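Local coordinates for protein alpha-fucosidase (Bifidobacterium bifidum, PDB 2EAB) that probably removes alpha-1,2-linked L-fucose from glycans by hydrolysis, this chain being the catalytic part of a larger calcium-binding glycoside hydrolase, at residues P505-Y519 with V531-V543. Residues are numbered along the deposited sequence; the frame is centred on the assembly and turned at random.
Sequences PAAVPWILQNVYEAY and VYALLKEESHFYV. With EDO (1,2-ethanediol), chain G.
Val-531 packs into the opposing helix where the two backbones come closest, its CA lying 5.7 Å from the CA of Tyr-516. Its methyls divide the work: CG1 slides past Val-515 in the opposite direction, CG1 to CG1 at 3.6 Å, while CG2, lodged between its own backbone N and carbonyl carbon (chi1 of CG1 -53°), meets CD1 of the Tyr-516 ring obliquely. That same CD1 is also touched by CD1 of Leu-535, 3.7 Å away. One turn back along its own helix from Tyr-516, Leu-512 reaches across with both branches, CD2 against CB of Leu-534 at 3.6 Å and CD1 against the CB of Glu-538. These side chains form the buried apolar centre of an antiparallel helical hairpin, residues 507-519 and 531-543 crossing at -150° with axes 9.9 Å apart; the pair belongs to the helical catalytic domain of glycoside hydrolase family 95, probably its (alpha/alpha)6 barrel, and Val-448 of helix 442-450 closes over Leu-512 and Val-515. Toward Pro-505 the contact stays close but turns partly polar. Glu-538, with CG anti to the backbone N (chi1 -168°) and the chain bent at chi2, lays its carboxylate across Val-508, CD 3.4 Å from CG1. A water donates to OE2 of Glu-538 and to the carbonyl O of Pro-505, linking the loop before helix 507-519 to the second helix. Were Glu-538 replaced by an alanine, the water would probably lose one of its two acceptors and a gap would open beside CG1 of Val-508. Beyond it, Tyr-542 brings CE1 to within 3.7 Å of CG of Pro-509, and its hydroxyl sits against the Pro-505 to Ala-506 peptide. The loose side is at the other end, where Tyr-519, partly exposed, offers CG2 of Val-531 little more than its CB, at 4.1 Å, the ring leading away from helix 531-543.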
loop_
_atom_site.group_PDB
_atom_site.type_symbol
_atom_site.label_atom_id
_atom_site.label_comp_id
_atom_site.label_asym_id
_atom_site.label_seq_id
_atom_site.Cartn_x
_atom_site.Cartn_y
_atom_site.Cartn_z
ATOM N N PRO A 505 11.967 13.366 6.548
ATOM C CA PRO A 505 10.796 13.826 7.284
ATOM C C PRO A 505 9.599 14.165 6.405
ATOM O O PRO A 505 8.478 14.236 6.914
ATOM C CB PRO A 505 11.302 15.063 8.025
ATOM C CG PRO A 505 12.457 15.542 7.226
ATOM C CD PRO A 505 13.091 14.311 6.655
ATOM N N ALA A 506 9.817 14.370 5.105
ATOM C CA ALA A 506 8.693 14.593 4.198
ATOM C C ALA A 506 7.861 13.325 3.985
ATOM O O ALA A 506 6.807 13.378 3.343
ATOM C CB ALA A 506 9.157 15.180 2.874
ATOM N N ALA A 507 8.326 12.201 4.534
ATOM C CA ALA A 507 7.545 10.970 4.556
ATOM C C ALA A 507 6.174 11.186 5.200
ATOM O O ALA A 507 5.186 10.564 4.787
ATOM C CB ALA A 507 8.303 9.883 5.295
ATOM N N VAL A 508 6.112 12.040 6.223
ATOM C CA VAL A 508 4.837 12.309 6.895
ATOM C C VAL A 508 3.878 13.120 6.006
ATOM O O VAL A 508 2.771 12.661 5.738
ATOM C CB VAL A 508 5.021 12.902 8.320
ATOM C CG1 VAL A 508 3.674 13.277 8.922
ATOM C CG2 VAL A 508 5.739 11.901 9.210
ATOM N N PRO A 509 4.309 14.296 5.496
ATOM C CA PRO A 509 3.523 14.910 4.418
ATOM C C PRO A 509 3.054 13.908 3.353
ATOM O O PRO A 509 1.877 13.889 2.998
ATOM C CB PRO A 509 4.494 15.945 3.836
ATOM C CG PRO A 509 5.280 16.399 5.034
ATOM C CD PRO A 509 5.440 15.159 5.900
ATOM N N TRP A 510 3.951 13.062 2.858
ATOM C CA TRP A 510 3.574 12.132 1.802
ATOM C C TRP A 510 2.467 11.160 2.228
ATOM O O TRP A 510 1.452 11.041 1.539
ATOM C CB TRP A 510 4.791 11.374 1.295
ATOM C CG TRP A 510 4.587 10.685 -0.024
ATOM C CD1 TRP A 510 3.427 10.580 -0.750
ATOM C CD2 TRP A 510 5.582 9.985 -0.757
ATOM N NE1 TRP A 510 3.654 9.867 -1.899
ATOM C CE2 TRP A 510 4.970 9.479 -1.923
ATOM C CE3 TRP A 510 6.944 9.732 -0.538
ATOM C CZ2 TRP A 510 5.678 8.745 -2.879
ATOM C CZ3 TRP A 510 7.649 9.011 -1.485
ATOM C CH2 TRP A 510 7.014 8.518 -2.638
ATOM N N ILE A 511 2.648 10.465 3.349
ATOM C CA ILE A 511 1.614 9.529 3.789
ATOM C C ILE A 511 0.303 10.257 4.112
ATOM O O ILE A 511 -0.772 9.682 3.964
ATOM C CB ILE A 511 2.092 8.626 4.961
ATOM C CG1 ILE A 511 1.279 7.327 5.021
ATOM C CG2 ILE A 511 2.064 9.371 6.295
ATOM C CD1 ILE A 511 1.509 6.394 3.833
ATOM N N LEU A 512 0.393 11.519 4.525
ATOM C CA LEU A 512 -0.813 12.327 4.702
ATOM C C LEU A 512 -1.614 12.514 3.420
ATOM O O LEU A 512 -2.828 12.749 3.481
ATOM C CB LEU A 512 -0.502 13.667 5.360
ATOM C CG LEU A 512 -0.177 13.573 6.856
ATOM C CD1 LEU A 512 0.414 14.885 7.348
ATOM C CD2 LEU A 512 -1.384 13.177 7.694
ATOM N N GLN A 513 -0.959 12.421 2.264
ATOM C CA GLN A 513 -1.715 12.428 1.010
ATOM C C GLN A 513 -2.673 11.247 0.942
ATOM O O GLN A 513 -3.848 11.417 0.609
ATOM C CB GLN A 513 -0.805 12.407 -0.209
ATOM C CG GLN A 513 -0.055 13.696 -0.453
ATOM C CD GLN A 513 0.592 13.744 -1.821
ATOM O OE1 GLN A 513 -0.021 13.380 -2.819
ATOM N NE2 GLN A 513 1.830 14.224 -1.875
ATOM N N ASN A 514 -2.173 10.050 1.252
ATOM C CA ASN A 514 -3.022 8.860 1.246
ATOM C C ASN A 514 -4.183 9.009 2.221
ATOM O O ASN A 514 -5.302 8.578 1.944
ATOM C CB ASN A 514 -2.229 7.606 1.630
ATOM C CG ASN A 514 -1.168 7.231 0.619
ATOM O OD1 ASN A 514 -1.358 6.318 -0.192
ATOM N ND2 ASN A 514 -0.035 7.897 0.686
ATOM N N VAL A 515 -3.900 9.631 3.361
ATOM C CA VAL A 515 -4.908 9.864 4.389
ATOM C C VAL A 515 -5.971 10.846 3.889
ATOM O O VAL A 515 -7.169 10.570 4.000
ATOM C CB VAL A 515 -4.267 10.334 5.722
ATOM C CG1 VAL A 515 -5.332 10.728 6.727
ATOM C CG2 VAL A 515 -3.389 9.237 6.302
ATOM N N TYR A 516 -5.540 11.978 3.331
ATOM C CA TYR A 516 -6.488 12.970 2.832
ATOM C C TYR A 516 -7.376 12.409 1.717
ATOM O O TYR A 516 -8.545 12.789 1.595
ATOM C CB TYR A 516 -5.787 14.263 2.385
ATOM C CG TYR A 516 -6.795 15.306 1.961
ATOM C CD1 TYR A 516 -7.584 15.950 2.907
ATOM C CD2 TYR A 516 -7.003 15.608 0.615
ATOM C CE1 TYR A 516 -8.546 16.881 2.534
ATOM C CE2 TYR A 516 -7.969 16.549 0.233
ATOM C CZ TYR A 516 -8.735 17.173 1.203
ATOM O OH TYR A 516 -9.700 18.098 0.854
ATOM N N GLU A 517 -6.828 11.504 0.908
ATOM C CA GLU A 517 -7.620 10.877 -0.148
ATOM C C GLU A 517 -8.851 10.144 0.382
ATOM O O GLU A 517 -9.852 10.036 -0.321
ATOM C CB GLU A 517 -6.765 9.946 -1.002
ATOM C CG GLU A 517 -5.728 10.685 -1.819
ATOM C CD GLU A 517 -5.461 10.059 -3.163
ATOM O OE1 GLU A 517 -5.586 8.822 -3.295
ATOM O OE2 GLU A 517 -5.127 10.813 -4.100
ATOM N N ALA A 518 -8.794 9.654 1.619
ATOM C CA ALA A 518 -9.972 9.029 2.213
ATOM C C ALA A 518 -11.145 10.000 2.241
ATOM O O ALA A 518 -12.295 9.589 2.045
ATOM C CB ALA A 518 -9.666 8.511 3.603
ATOM N N TYR A 519 -10.857 11.277 2.485
ATOM C CA TYR A 519 -11.876 12.313 2.386
ATOM C C TYR A 519 -12.209 12.681 0.936
ATOM O O TYR A 519 -13.388 12.790 0.578
ATOM C CB TYR A 519 -11.510 13.570 3.185
ATOM C CG TYR A 519 -12.583 14.621 3.057
ATOM C CD1 TYR A 519 -13.846 14.393 3.597
ATOM C CD2 TYR A 519 -12.368 15.807 2.359
ATOM C CE1 TYR A 519 -14.865 15.318 3.477
ATOM C CE2 TYR A 519 -13.404 16.758 2.230
ATOM C CZ TYR A 519 -14.638 16.489 2.801
ATOM O OH TYR A 519 -15.669 17.392 2.700
ATOM N N VAL A 531 -8.729 13.972 9.163
ATOM C CA VAL A 531 -7.654 14.348 8.245
ATOM C C VAL A 531 -7.262 15.804 8.462
ATOM O O VAL A 531 -6.086 16.157 8.371
ATOM C CB VAL A 531 -7.972 14.031 6.751
ATOM C CG1 VAL A 531 -8.391 12.579 6.587
ATOM C CG2 VAL A 531 -9.048 14.949 6.186
ATOM N N TYR A 532 -8.241 16.652 8.765
ATOM C CA TYR A 532 -7.941 18.040 9.081
ATOM C C TYR A 532 -7.036 18.151 10.307
ATOM O O TYR A 532 -6.068 18.906 10.293
ATOM C CB TYR A 532 -9.209 18.880 9.279
ATOM C CG TYR A 532 -8.885 20.279 9.752
ATOM C CD1 TYR A 532 -8.295 21.201 8.891
ATOM C CD2 TYR A 532 -9.134 20.672 11.068
ATOM C CE1 TYR A 532 -7.964 22.478 9.319
ATOM C CE2 TYR A 532 -8.813 21.961 11.505
ATOM C CZ TYR A 532 -8.231 22.854 10.622
ATOM O OH TYR A 532 -7.900 24.126 11.024
ATOM N N ALA A 533 -7.365 17.420 11.369
ATOM C CA ALA A 533 -6.548 17.454 12.579
ATOM C C ALA A 533 -5.092 17.080 12.272
ATOM O O ALA A 533 -4.168 17.773 12.693
ATOM C CB ALA A 533 -7.139 16.555 13.664
ATOM N N LEU A 534 -4.894 16.005 11.517
ATOM C CA LEU A 534 -3.543 15.575 11.142
ATOM C C LEU A 534 -2.813 16.615 10.306
ATOM O O LEU A 534 -1.640 16.915 10.553
ATOM C CB LEU A 534 -3.589 14.250 10.386
ATOM C CG LEU A 534 -3.887 13.006 11.225
ATOM C CD1 LEU A 534 -4.321 11.847 10.342
ATOM C CD2 LEU A 534 -2.682 12.614 12.072
ATOM N N LEU A 535 -3.517 17.157 9.315
ATOM C CA LEU A 535 -2.926 18.133 8.404
ATOM C C LEU A 535 -2.613 19.447 9.093
ATOM O O LEU A 535 -1.606 20.076 8.784
ATOM C CB LEU A 535 -3.835 18.372 7.200
ATOM C CG LEU A 535 -3.818 17.258 6.153
ATOM C CD1 LEU A 535 -5.025 17.359 5.249
ATOM C CD2 LEU A 535 -2.530 17.299 5.337
ATOM N N LYS A 536 -3.480 19.852 10.016
ATOM C CA LYS A 536 -3.297 21.094 10.755
ATOM C C LYS A 536 -1.971 21.064 11.516
ATOM O O LYS A 536 -1.172 22.000 11.429
ATOM C CB LYS A 536 -4.459 21.291 11.726
ATOM C CG LYS A 536 -4.359 22.523 12.611
ATOM C CD LYS A 536 -5.531 22.570 13.587
ATOM C CE LYS A 536 -5.392 23.725 14.568
ATOM N NZ LYS A 536 -6.538 23.800 15.522
ATOM N N GLU A 537 -1.726 19.983 12.253
ATOM C CA GLU A 537 -0.527 19.912 13.072
ATOM C C GLU A 537 0.740 19.709 12.235
ATOM O O GLU A 537 1.771 20.288 12.557
ATOM C CB GLU A 537 -0.655 18.855 14.173
ATOM C CG GLU A 537 0.601 18.693 15.011
ATOM C CD GLU A 537 0.379 18.001 16.346
ATOM O OE1 GLU A 537 -0.781 17.812 16.784
ATOM O OE2 GLU A 537 1.394 17.663 16.980
ATOM N N GLU A 538 0.681 18.902 11.177
ATOM C CA GLU A 538 1.869 18.742 10.336
ATOM C C GLU A 538 2.184 20.010 9.538
ATOM O O GLU A 538 3.352 20.330 9.309
ATOM C CB GLU A 538 1.771 17.507 9.434
ATOM C CG GLU A 538 3.098 17.124 8.760
ATOM C CD GLU A 538 4.146 16.579 9.725
ATOM O OE1 GLU A 538 3.812 16.389 10.922
ATOM O OE2 GLU A 538 5.300 16.347 9.284
ATOM N N SER A 539 1.151 20.739 9.117
ATOM C CA SER A 539 1.361 22.019 8.441
ATOM C C SER A 539 1.942 23.044 9.413
ATOM O O SER A 539 2.868 23.774 9.061
ATOM C CB SER A 539 0.072 22.533 7.795
ATOM O OG SER A 539 -0.357 21.642 6.783
ATOM N N HIS A 540 1.410 23.078 10.634
ATOM C CA HIS A 540 1.980 23.912 11.686
ATOM C C HIS A 540 3.469 23.616 11.859
ATOM O O HIS A 540 4.298 24.528 11.942
ATOM C CB HIS A 540 1.263 23.663 13.009
ATOM C CG HIS A 540 1.741 24.542 14.116
ATOM N ND1 HIS A 540 2.741 24.181 14.994
ATOM C CD2 HIS A 540 1.366 25.793 14.463
ATOM C CE1 HIS A 540 2.945 25.172 15.846
ATOM N NE2 HIS A 540 2.126 26.162 15.542
ATOM N N PHE A 541 3.792 22.328 11.911
ATOM C CA PHE A 541 5.156 21.859 12.100
ATOM C C PHE A 541 6.060 22.361 10.984
ATOM O O PHE A 541 7.111 22.950 11.247
ATOM C CB PHE A 541 5.165 20.328 12.168
ATOM C CG PHE A 541 6.531 19.727 12.356
ATOM C CD1 PHE A 541 7.352 20.124 13.414
ATOM C CD2 PHE A 541 6.989 18.750 11.483
ATOM C CE1 PHE A 541 8.615 19.564 13.581
ATOM C CE2 PHE A 541 8.238 18.173 11.654
ATOM C CZ PHE A 541 9.062 18.585 12.699
ATOM N N TYR A 542 5.645 22.156 9.739
ATOM C CA TYR A 542 6.470 22.577 8.619
ATOM C C TYR A 542 6.624 24.083 8.540
ATOM O O TYR A 542 7.733 24.582 8.367
ATOM C CB TYR A 542 5.999 21.957 7.294
ATOM C CG TYR A 542 6.837 20.747 6.995
ATOM C CD1 TYR A 542 6.544 19.511 7.575
ATOM C CD2 TYR A 542 7.974 20.852 6.199
ATOM C CE1 TYR A 542 7.355 18.405 7.347
ATOM C CE2 TYR A 542 8.789 19.756 5.966
ATOM C CZ TYR A 542 8.470 18.536 6.540
ATOM O OH TYR A 542 9.272 17.443 6.322
ATOM N N VAL A 543 5.521 24.808 8.694
ATOM C CA VAL A 543 5.568 26.269 8.620
ATOM C C VAL A 543 6.464 26.869 9.707
ATOM O O VAL A 543 7.278 27.759 9.433
ATOM C CB VAL A 543 4.144 26.889 8.681
ATOM C CG1 VAL A 543 4.200 28.395 8.977
ATOM C CG2 VAL A 543 3.386 26.615 7.390
HETATM C C1 EDO G . -3.449 8.587 -7.382
HETATM O O1 EDO G . -4.462 9.124 -8.370
HETATM C C2 EDO G . -4.194 7.458 -6.567
HETATM O O2 EDO G . -5.349 8.071 -5.943
HETATM O O HOH W 1 7.905 14.768 9.651
#